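Local coordinates for peptidase (Pseudomonas aeruginosa, PDB 5LOX), which is an ancestral beta-subunit homologue of the proteasome that assembles helically and probably hydrolyses peptide bonds as an N-terminal nucleophile peptidase, at residues T20-F34 and V45-I59. The protein carries 3 engineered substitutions. Sequence-based numbering, arbitrary orientation.
Sequences TNAGIDHIATFRKLF and VVQTAGNLATSQSVI
Leu52 and Ile59, both on helix 52-66, each lay a methyl over the face of a phenylalanine. Leu52 CD2 sits 4.0 Å from the centroid of the Phe30 ring, displaced toward the rim, while Leu52 CD1 faces Thr20 CG2; with chi1 at -176° the branch is carried away from its own backbone N and in among Thr20, Ala22 and Phe30. Ile59 CG2 lies centrally above the Phe34 ring, 10° off the normal, a CH-pi contact, and Ile59 CD1 reaches Phe34 CD1 at 3.6 Å. Arg31 CG lies over the opposite face of the Phe34 ring, toward its rim, and Arg31 NH1 donates to Leu33 O, which lies in the guanidinium plane. Beyond the Phe30 ring, the Gln56 amide stands perpendicular to it with Gln56 NE2 3.7 Å from Phe30 CE1; Gln56 OE1 accepts from the backbone N of Gln135 of a neighbouring subunit, so this margin adjoins an interface.

On the other side of the sheet from Phe34 and Val46, Leu33 and Gln47 run side by side, and Gln47 NE2 bonds to Ser16 OG and Val4 O. Strands 33-38 and 42-50 form an antiparallel hairpin leading into helix 52-66 of the Ntn-hydrolase fold: the hydrogen bonds Phe34 N to Val46 O and Val46 N to Phe34 O are both 2.8 Å, Thr48 N to Lys32 O 3.2 Å.

Lys32 passes its methylene chain across Thr48, Lys32 CB 3.6 Å from Thr48 OG1. A bend at chi4 (-72°) brings Lys32 NZ to Thr20 OG1 at 2.8 Å and also to Thr1 OG1, consistent with the lysine beside the N-terminal threonine nucleophile of proteasomal beta subunits.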
ATOM      1  N   THR A  20       5.635 -59.170 -77.959  1.00 57.44           N
ATOM      2  CA  THR A  20       6.570 -59.945 -77.169  1.00 59.28           C
ATOM      3  C   THR A  20       7.152 -59.093 -76.074  1.00 62.13           C
ATOM      4  O   THR A  20       7.558 -57.968 -76.313  1.00 60.32           O
ATOM      5  CB  THR A  20       7.740 -60.449 -78.032  1.00 59.14           C
ATOM      6  OG1 THR A  20       7.238 -61.201 -79.136  1.00 57.71           O
ATOM      7  CG2 THR A  20       8.658 -61.309 -77.228  1.00 59.37           C
ATOM      8  N   ASN A  21       7.151 -59.638 -74.870  1.00 64.90           N
ATOM      9  CA  ASN A  21       7.748 -58.968 -73.773  1.00 73.94           C
ATOM     10  C   ASN A  21       9.237 -59.270 -73.818  1.00 75.28           C
ATOM     11  O   ASN A  21       9.637 -60.373 -73.538  1.00 76.13           O
ATOM     12  CB  ASN A  21       7.145 -59.424 -72.449  1.00 75.85           C
ATOM     13  CG  ASN A  21       7.752 -58.691 -71.296  1.00 87.05           C
ATOM     14  OD1 ASN A  21       8.668 -59.175 -70.642  1.00 95.84           O
ATOM     15  ND2 ASN A  21       7.304 -57.472 -71.093  1.00 95.84           N
ATOM     16  N   ALA A  22      10.041 -58.278 -74.151  1.00 72.95           N
ATOM     17  CA  ALA A  22      11.453 -58.482 -74.298  1.00 73.14           C
ATOM     18  C   ALA A  22      12.243 -57.799 -73.189  1.00 80.84           C
ATOM     19  O   ALA A  22      13.359 -57.387 -73.411  1.00 75.66           O
ATOM     20  CB  ALA A  22      11.892 -57.949 -75.640  1.00 72.59           C
ATOM     21  N   GLY A  23      11.669 -57.662 -71.998  1.00 87.78           N
ATOM     22  CA  GLY A  23      12.321 -56.890 -70.963  1.00 92.79           C
ATOM     23  C   GLY A  23      11.385 -55.810 -70.491  1.00 99.43           C
ATOM     24  O   GLY A  23      10.276 -55.660 -70.998  1.00102.25           O
ATOM     25  N   ILE A  24      11.841 -55.042 -69.514  1.00109.43           N
ATOM     26  CA  ILE A  24      11.004 -53.994 -68.936  1.00108.49           C
ATOM     27  C   ILE A  24      11.046 -52.823 -69.889  1.00 99.21           C
ATOM     28  O   ILE A  24      12.109 -52.443 -70.383  1.00 98.86           O
ATOM     29  CB  ILE A  24      11.418 -53.520 -67.495  1.00119.31           C
ATOM     30  CG1 ILE A  24      12.971 -53.543 -67.263  1.00117.15           C
ATOM     31  CG2 ILE A  24      10.581 -54.257 -66.434  1.00115.02           C
ATOM     32  CD1 ILE A  24      13.587 -54.847 -66.772  1.00113.05           C
ATOM     33  N   ASP A  25       9.879 -52.252 -70.130  1.00 91.37           N
ATOM     34  CA  ASP A  25       9.749 -51.117 -71.019  1.00 85.02           C
ATOM     35  C   ASP A  25      10.302 -51.422 -72.407  1.00 78.60           C
ATOM     36  O   ASP A  25      10.714 -50.503 -73.114  1.00 78.18           O
ATOM     37  CB  ASP A  25      10.444 -49.880 -70.419  1.00 86.15           C
ATOM     38  CG  ASP A  25       9.677 -49.257 -69.239  1.00 87.15           C
ATOM     39  OD1 ASP A  25       8.413 -49.331 -69.236  1.00 80.00           O
ATOM     40  OD2 ASP A  25      10.352 -48.628 -68.362  1.00 86.35           O
ATOM     41  N   HIS A  26      10.305 -52.689 -72.791  1.00 72.78           N
ATOM     42  CA  HIS A  26      10.748 -53.051 -74.107  1.00 78.92           C
ATOM     43  C   HIS A  26       9.794 -54.129 -74.589  1.00 73.98           C
ATOM     44  O   HIS A  26      10.066 -55.309 -74.525  1.00 72.18           O
ATOM     45  CB  HIS A  26      12.252 -53.470 -74.143  1.00 89.97           C
ATOM     46  CG  HIS A  26      12.814 -53.784 -75.533  1.00104.80           C
ATOM     47  ND1 HIS A  26      12.271 -53.310 -76.718  1.00104.92           N
ATOM     48  CD2 HIS A  26      13.898 -54.522 -75.904  1.00109.90           C
ATOM     49  CE1 HIS A  26      12.978 -53.753 -77.747  1.00100.66           C
ATOM     50  NE2 HIS A  26      13.972 -54.487 -77.281  1.00103.64           N
ATOM     51  N   ILE A  27       8.667 -53.694 -75.131  1.00 71.24           N
ATOM     52  CA  ILE A  27       7.734 -54.600 -75.811  1.00 61.91           C
ATOM     53  C   ILE A  27       7.936 -54.493 -77.314  1.00 60.67           C
ATOM     54  O   ILE A  27       8.089 -53.392 -77.831  1.00 64.15           O
ATOM     55  CB  ILE A  27       6.310 -54.241 -75.451  1.00 59.41           C
ATOM     56  CG1 ILE A  27       6.123 -54.505 -73.959  1.00 61.16           C
ATOM     57  CG2 ILE A  27       5.353 -55.041 -76.289  1.00 57.92           C
ATOM     58  CD1 ILE A  27       4.750 -54.177 -73.441  1.00 63.07           C
ATOM     59  N   ALA A  28       7.969 -55.621 -78.014  1.00 56.46           N
ATOM     60  CA  ALA A  28       8.463 -55.628 -79.372  1.00 54.65           C
ATOM     61  C   ALA A  28       7.874 -56.707 -80.193  1.00 53.05           C
ATOM     62  O   ALA A  28       7.211 -57.603 -79.681  1.00 50.59           O
ATOM     63  CB  ALA A  28       9.967 -55.777 -79.356  1.00 57.26           C
ATOM     64  N   THR A  29       8.114 -56.609 -81.497  1.00 55.52           N
ATOM     65  CA  THR A  29       7.592 -57.590 -82.473  1.00 55.73           C
ATOM     66  C   THR A  29       8.603 -58.679 -82.773  1.00 55.22           C
ATOM     67  O   THR A  29       9.748 -58.378 -83.111  1.00 58.69           O
ATOM     68  CB  THR A  29       7.287 -56.897 -83.795  1.00 55.92           C
ATOM     69  OG1 THR A  29       6.323 -55.873 -83.567  1.00 56.74           O
ATOM     70  CG2 THR A  29       6.718 -57.850 -84.763  1.00 55.28           C
ATOM     71  N   PHE A  30       8.202 -59.926 -82.565  1.00 55.13           N
ATOM     72  CA  PHE A  30       9.030 -61.098 -82.908  1.00 56.33           C
ATOM     73  C   PHE A  30       8.159 -62.223 -83.468  1.00 57.20           C
ATOM     74  O   PHE A  30       7.099 -62.522 -82.917  1.00 56.12           O
ATOM     75  CB  PHE A  30       9.770 -61.641 -81.692  1.00 55.22           C
ATOM     76  CG  PHE A  30      10.922 -60.795 -81.270  1.00 55.78           C
ATOM     77  CD1 PHE A  30      12.164 -60.957 -81.848  1.00 56.71           C
ATOM     78  CD2 PHE A  30      10.766 -59.840 -80.295  1.00 57.24           C
ATOM     79  CE1 PHE A  30      13.234 -60.162 -81.478  1.00 58.99           C
ATOM     80  CE2 PHE A  30      11.831 -59.041 -79.911  1.00 59.47           C
ATOM     81  CZ  PHE A  30      13.066 -59.198 -80.505  1.00 60.03           C
ATOM     82  N   ARG A  31       8.600 -62.820 -84.567  1.00 60.03           N
ATOM     83  CA  ARG A  31       7.869 -63.905 -85.215  1.00 59.68           C
ATOM     84  C   ARG A  31       7.788 -65.085 -84.252  1.00 60.98           C
ATOM     85  O   ARG A  31       8.744 -65.335 -83.527  1.00 57.01           O
ATOM     86  CB  ARG A  31       8.561 -64.272 -86.513  1.00 60.78           C
ATOM     87  CG  ARG A  31       8.332 -65.689 -87.026  1.00 65.61           C
ATOM     88  CD  ARG A  31       9.129 -65.984 -88.305  1.00 66.75           C
ATOM     89  NE  ARG A  31       8.741 -65.039 -89.339  1.00 69.02           N
ATOM     90  CZ  ARG A  31       7.579 -65.072 -89.972  1.00 67.83           C
ATOM     91  NH1 ARG A  31       6.695 -66.013 -89.696  1.00 66.78           N
ATOM     92  NH2 ARG A  31       7.287 -64.148 -90.877  1.00 73.58           N
ATOM     93  N   LYS A  32       6.608 -65.717 -84.171  1.00 62.68           N
ATOM     94  CA  LYS A  32       6.415 -66.833 -83.245  1.00 63.36           C
ATOM     95  C   LYS A  32       5.931 -68.067 -83.982  1.00 61.49           C
ATOM     96  O   LYS A  32       5.354 -68.968 -83.402  1.00 56.98           O
ATOM     97  CB  LYS A  32       5.406 -66.479 -82.150  1.00 64.95           C
ATOM     98  CG  LYS A  32       5.781 -65.272 -81.314  1.00 69.55           C
ATOM     99  CD  LYS A  32       4.638 -64.840 -80.399  1.00 73.72           C
ATOM    100  CE  LYS A  32       4.915 -63.509 -79.718  1.00 73.75           C
ATOM    101  NZ  LYS A  32       5.970 -63.640 -78.669  1.00 78.56           N
ATOM    102  N   LEU A  33       6.189 -68.112 -85.274  1.00 59.79           N
ATOM    103  CA  LEU A  33       5.796 -69.249 -86.100  1.00 56.60           C
ATOM    104  C   LEU A  33       6.921 -69.484 -87.089  1.00 60.00           C
ATOM    105  O   LEU A  33       7.214 -68.612 -87.910  1.00 60.94           O
ATOM    106  CB  LEU A  33       4.508 -68.915 -86.833  1.00 55.57           C
ATOM    107  CG  LEU A  33       3.823 -70.025 -87.600  1.00 58.03           C
ATOM    108  CD1 LEU A  33       2.412 -69.605 -87.934  1.00 60.23           C
ATOM    109  CD2 LEU A  33       4.559 -70.384 -88.872  1.00 60.13           C
ATOM    110  N   PHE A  34       7.530 -70.658 -87.023  1.00 58.87           N
ATOM    111  CA  PHE A  34       8.671 -70.992 -87.843  1.00 62.26           C
ATOM    112  C   PHE A  34       8.409 -72.285 -88.615  1.00 63.93           C
ATOM    113  O   PHE A  34       7.849 -73.226 -88.068  1.00 63.34           O
ATOM    114  CB  PHE A  34       9.874 -71.175 -86.939  1.00 64.05           C
ATOM    115  CG  PHE A  34      10.227 -69.949 -86.175  1.00 64.92           C
ATOM    116  CD1 PHE A  34       9.669 -69.706 -84.935  1.00 68.78           C
ATOM    117  CD2 PHE A  34      11.104 -69.027 -86.688  1.00 66.77           C
ATOM    118  CE1 PHE A  34       9.991 -68.553 -84.208  1.00 64.60           C
ATOM    119  CE2 PHE A  34      11.431 -67.882 -85.969  1.00 67.38           C
ATOM    120  CZ  PHE A  34      10.880 -67.645 -84.729  1.00 61.76           C
ATOM    121  N   VAL A  45       6.188 -77.259 -88.467  1.00 69.50           N
ATOM    122  CA  VAL A  45       5.999 -75.902 -87.985  1.00 67.25           C
ATOM    123  C   VAL A  45       6.224 -75.890 -86.491  1.00 65.23           C
ATOM    124  O   VAL A  45       5.707 -76.737 -85.780  1.00 67.47           O
ATOM    125  CB  VAL A  45       4.572 -75.398 -88.280  1.00 64.71           C
ATOM    126  CG1 VAL A  45       4.346 -74.024 -87.665  1.00 64.06           C
ATOM    127  CG2 VAL A  45       4.355 -75.325 -89.776  1.00 67.77           C
ATOM    128  N   VAL A  46       6.954 -74.898 -86.015  1.00 63.10           N
ATOM    129  CA  VAL A  46       7.117 -74.697 -84.581  1.00 64.16           C
ATOM    130  C   VAL A  46       6.614 -73.321 -84.173  1.00 60.38           C
ATOM    131  O   VAL A  46       6.999 -72.310 -84.772  1.00 59.97           O
ATOM    132  CB  VAL A  46       8.589 -74.799 -84.195  1.00 66.97           C
ATOM    133  CG1 VAL A  46       8.774 -74.510 -82.721  1.00 69.19           C
ATOM    134  CG2 VAL A  46       9.114 -76.181 -84.521  1.00 67.38           C
ATOM    135  N   GLN A  47       5.752 -73.284 -83.169  1.00 57.63           N
ATOM    136  CA  GLN A  47       5.312 -72.019 -82.589  1.00 57.87           C
ATOM    137  C   GLN A  47       5.830 -71.890 -81.193  1.00 57.51           C
ATOM    138  O   GLN A  47       6.060 -72.875 -80.515  1.00 54.68           O
ATOM    139  CB  GLN A  47       3.793 -71.926 -82.554  1.00 59.79           C
ATOM    140  CG  GLN A  47       3.153 -71.725 -83.927  1.00 60.58           C
ATOM    141  CD  GLN A  47       1.690 -72.091 -83.949  1.00 59.91           C
ATOM    142  OE1 GLN A  47       1.328 -73.235 -83.673  1.00 64.46           O
ATOM    143  NE2 GLN A  47       0.833 -71.109 -84.197  1.00 58.58           N
ATOM    144  N   THR A  48       6.024 -70.650 -80.764  1.00 63.04           N
ATOM    145  CA  THR A  48       6.696 -70.365 -79.487  1.00 61.17           C
ATOM    146  C   THR A  48       5.861 -69.471 -78.614  1.00 55.46           C
ATOM    147  O   THR A  48       5.152 -68.598 -79.103  1.00 53.89           O
ATOM    148  CB  THR A  48       8.044 -69.664 -79.715  1.00 63.18           C
ATOM    149  OG1 THR A  48       7.822 -68.417 -80.383  1.00 68.22           O
ATOM    150  CG2 THR A  48       8.945 -70.513 -80.584  1.00 64.67           C
ATOM    151  N   ALA A  49       6.000 -69.658 -77.314  1.00 54.87           N
ATOM    152  CA  ALA A  49       5.414 -68.759 -76.338  1.00 55.34           C
ATOM    153  C   ALA A  49       6.251 -68.804 -75.090  1.00 58.84           C
ATOM    154  O   ALA A  49       6.915 -69.790 -74.836  1.00 63.78           O
ATOM    155  CB  ALA A  49       4.013 -69.192 -76.047  1.00 54.53           C
ATOM    156  N   GLY A  50       6.259 -67.724 -74.316  1.00 63.14           N
ATOM    157  CA  GLY A  50       7.043 -67.682 -73.081  1.00 62.49           C
ATOM    158  C   GLY A  50       8.284 -66.859 -73.246  1.00 62.18           C
ATOM    159  O   GLY A  50       8.316 -65.932 -74.016  1.00 65.25           O
ATOM    160  N   ASN A  51       9.324 -67.216 -72.524  1.00 66.25           N
ATOM    161  CA  ASN A  51      10.534 -66.410 -72.501  1.00 69.80           C
ATOM    162  C   ASN A  51      11.174 -66.318 -73.879  1.00 68.07           C
ATOM    163  O   ASN A  51      11.526 -67.319 -74.479  1.00 66.03           O
ATOM    164  CB  ASN A  51      11.540 -66.968 -71.467  1.00 71.42           C
ATOM    165  CG  ASN A  51      12.789 -66.133 -71.366  1.00 70.59           C
ATOM    166  OD1 ASN A  51      13.456 -65.874 -72.354  1.00 74.48           O
ATOM    167  ND2 ASN A  51      13.086 -65.684 -70.195  1.00 73.79           N
ATOM    168  N   LEU A  52      11.412 -65.087 -74.303  1.00 69.03           N
ATOM    169  CA  LEU A  52      12.020 -64.834 -75.585  1.00 65.75           C
ATOM    170  C   LEU A  52      13.401 -65.445 -75.705  1.00 67.28           C
ATOM    171  O   LEU A  52      13.695 -66.153 -76.658  1.00 68.16           O
ATOM    172  CB  LEU A  52      12.116 -63.328 -75.818  1.00 65.34           C
ATOM    173  CG  LEU A  52      12.665 -62.907 -77.182  1.00 65.13           C
ATOM    174  CD1 LEU A  52      11.831 -63.443 -78.328  1.00 59.90           C
ATOM    175  CD2 LEU A  52      12.746 -61.394 -77.244  1.00 67.51           C
ATOM    176  N   ALA A  53      14.278 -65.127 -74.764  1.00 69.71           N
ATOM    177  CA  ALA A  53      15.670 -65.603 -74.838  1.00 71.64           C
ATOM    178  C   ALA A  53      15.723 -67.108 -75.008  1.00 68.42           C
ATOM    179  O   ALA A  53      16.512 -67.628 -75.767  1.00 66.29           O
ATOM    180  CB  ALA A  53      16.444 -65.194 -73.592  1.00 76.16           C
ATOM    181  N   THR A  54      14.881 -67.801 -74.263  1.00 68.73           N
ATOM    182  CA  THR A  54      14.915 -69.242 -74.264  1.00 69.76           C
ATOM    183  C   THR A  54      14.401 -69.739 -75.593  1.00 67.77           C
ATOM    184  O   THR A  54      15.042 -70.518 -76.230  1.00 68.44           O
ATOM    185  CB  THR A  54      14.069 -69.801 -73.110  1.00 67.72           C
ATOM    186  OG1 THR A  54      14.533 -69.255 -71.871  1.00 64.26           O
ATOM    187  CG2 THR A  54      14.182 -71.307 -73.073  1.00 68.16           C
ATOM    188  N   SER A  55      13.233 -69.272 -76.001  1.00 66.27           N
ATOM    189  CA  SER A  55      12.647 -69.779 -77.214  1.00 64.85           C
ATOM    190  C   SER A  55      13.501 -69.426 -78.426  1.00 67.52           C
ATOM    191  O   SER A  55      13.668 -70.219 -79.322  1.00 67.18           O
ATOM    192  CB  SER A  55      11.264 -69.227 -77.413  1.00 64.78           C
ATOM    193  OG  SER A  55      11.382 -67.930 -77.954  1.00 77.05           O
ATOM    194  N   GLN A  56      14.091 -68.241 -78.447  1.00 69.55           N
ATOM    195  CA  GLN A  56      15.004 -67.912 -79.532  1.00 69.10           C
ATOM    196  C   GLN A  56      16.184 -68.857 -79.582  1.00 71.57           C
ATOM    197  O   GLN A  56      16.574 -69.317 -80.629  1.00 68.60           O
ATOM    198  CB  GLN A  56      15.560 -66.517 -79.381  1.00 73.65           C
ATOM    199  CG  GLN A  56      14.791 -65.500 -80.153  1.00 70.79           C
ATOM    200  CD  GLN A  56      15.570 -64.210 -80.263  1.00 74.39           C
ATOM    201  OE1 GLN A  56      16.453 -63.916 -79.441  1.00 75.54           O
ATOM    202  NE2 GLN A  56      15.151 -63.370 -81.182  1.00 78.49           N
ATOM    203  N   SER A  57      16.801 -69.113 -78.439  1.00 74.08           N
ATOM    204  CA  SER A  57      17.928 -70.029 -78.430  1.00 75.41           C
ATOM    205  C   SER A  57      17.509 -71.402 -78.979  1.00 71.93           C
ATOM    206  O   SER A  57      18.261 -72.029 -79.688  1.00 70.99           O
ATOM    207  CB  SER A  57      18.536 -70.117 -77.027  1.00 76.73           C
ATOM    208  OG  SER A  57      19.353 -68.980 -76.814  1.00 75.04           O
ATOM    209  N   VAL A  58      16.329 -71.876 -78.599  1.00 69.22           N
ATOM    210  CA  VAL A  58      15.897 -73.188 -79.019  1.00 68.78           C
ATOM    211  C   VAL A  58      15.764 -73.214 -80.514  1.00 69.80           C
ATOM    212  O   VAL A  58      16.307 -74.072 -81.171  1.00 71.40           O
ATOM    213  CB  VAL A  58      14.568 -73.564 -78.368  1.00 69.16           C
ATOM    214  CG1 VAL A  58      13.931 -74.724 -79.101  1.00 69.24           C
ATOM    215  CG2 VAL A  58      14.784 -73.928 -76.902  1.00 72.95           C
ATOM    216  N   ILE A  59      15.076 -72.225 -81.060  1.00 71.51           N
ATOM    217  CA  ILE A  59      14.869 -72.139 -82.510  1.00 67.34           C
ATOM    218  C   ILE A  59      16.196 -72.003 -83.267  1.00 75.61           C
ATOM    219  O   ILE A  59      16.438 -72.654 -84.256  1.00 74.92           O
ATOM    220  CB  ILE A  59      14.024 -70.928 -82.839  1.00 60.28           C
ATOM    221  CG1 ILE A  59      12.626 -71.138 -82.286  1.00 59.95           C
ATOM    222  CG2 ILE A  59      14.003 -70.695 -84.326  1.00 59.23           C
ATOM    223  CD1 ILE A  59      11.732 -72.013 -83.130  1.00 60.03           C
TER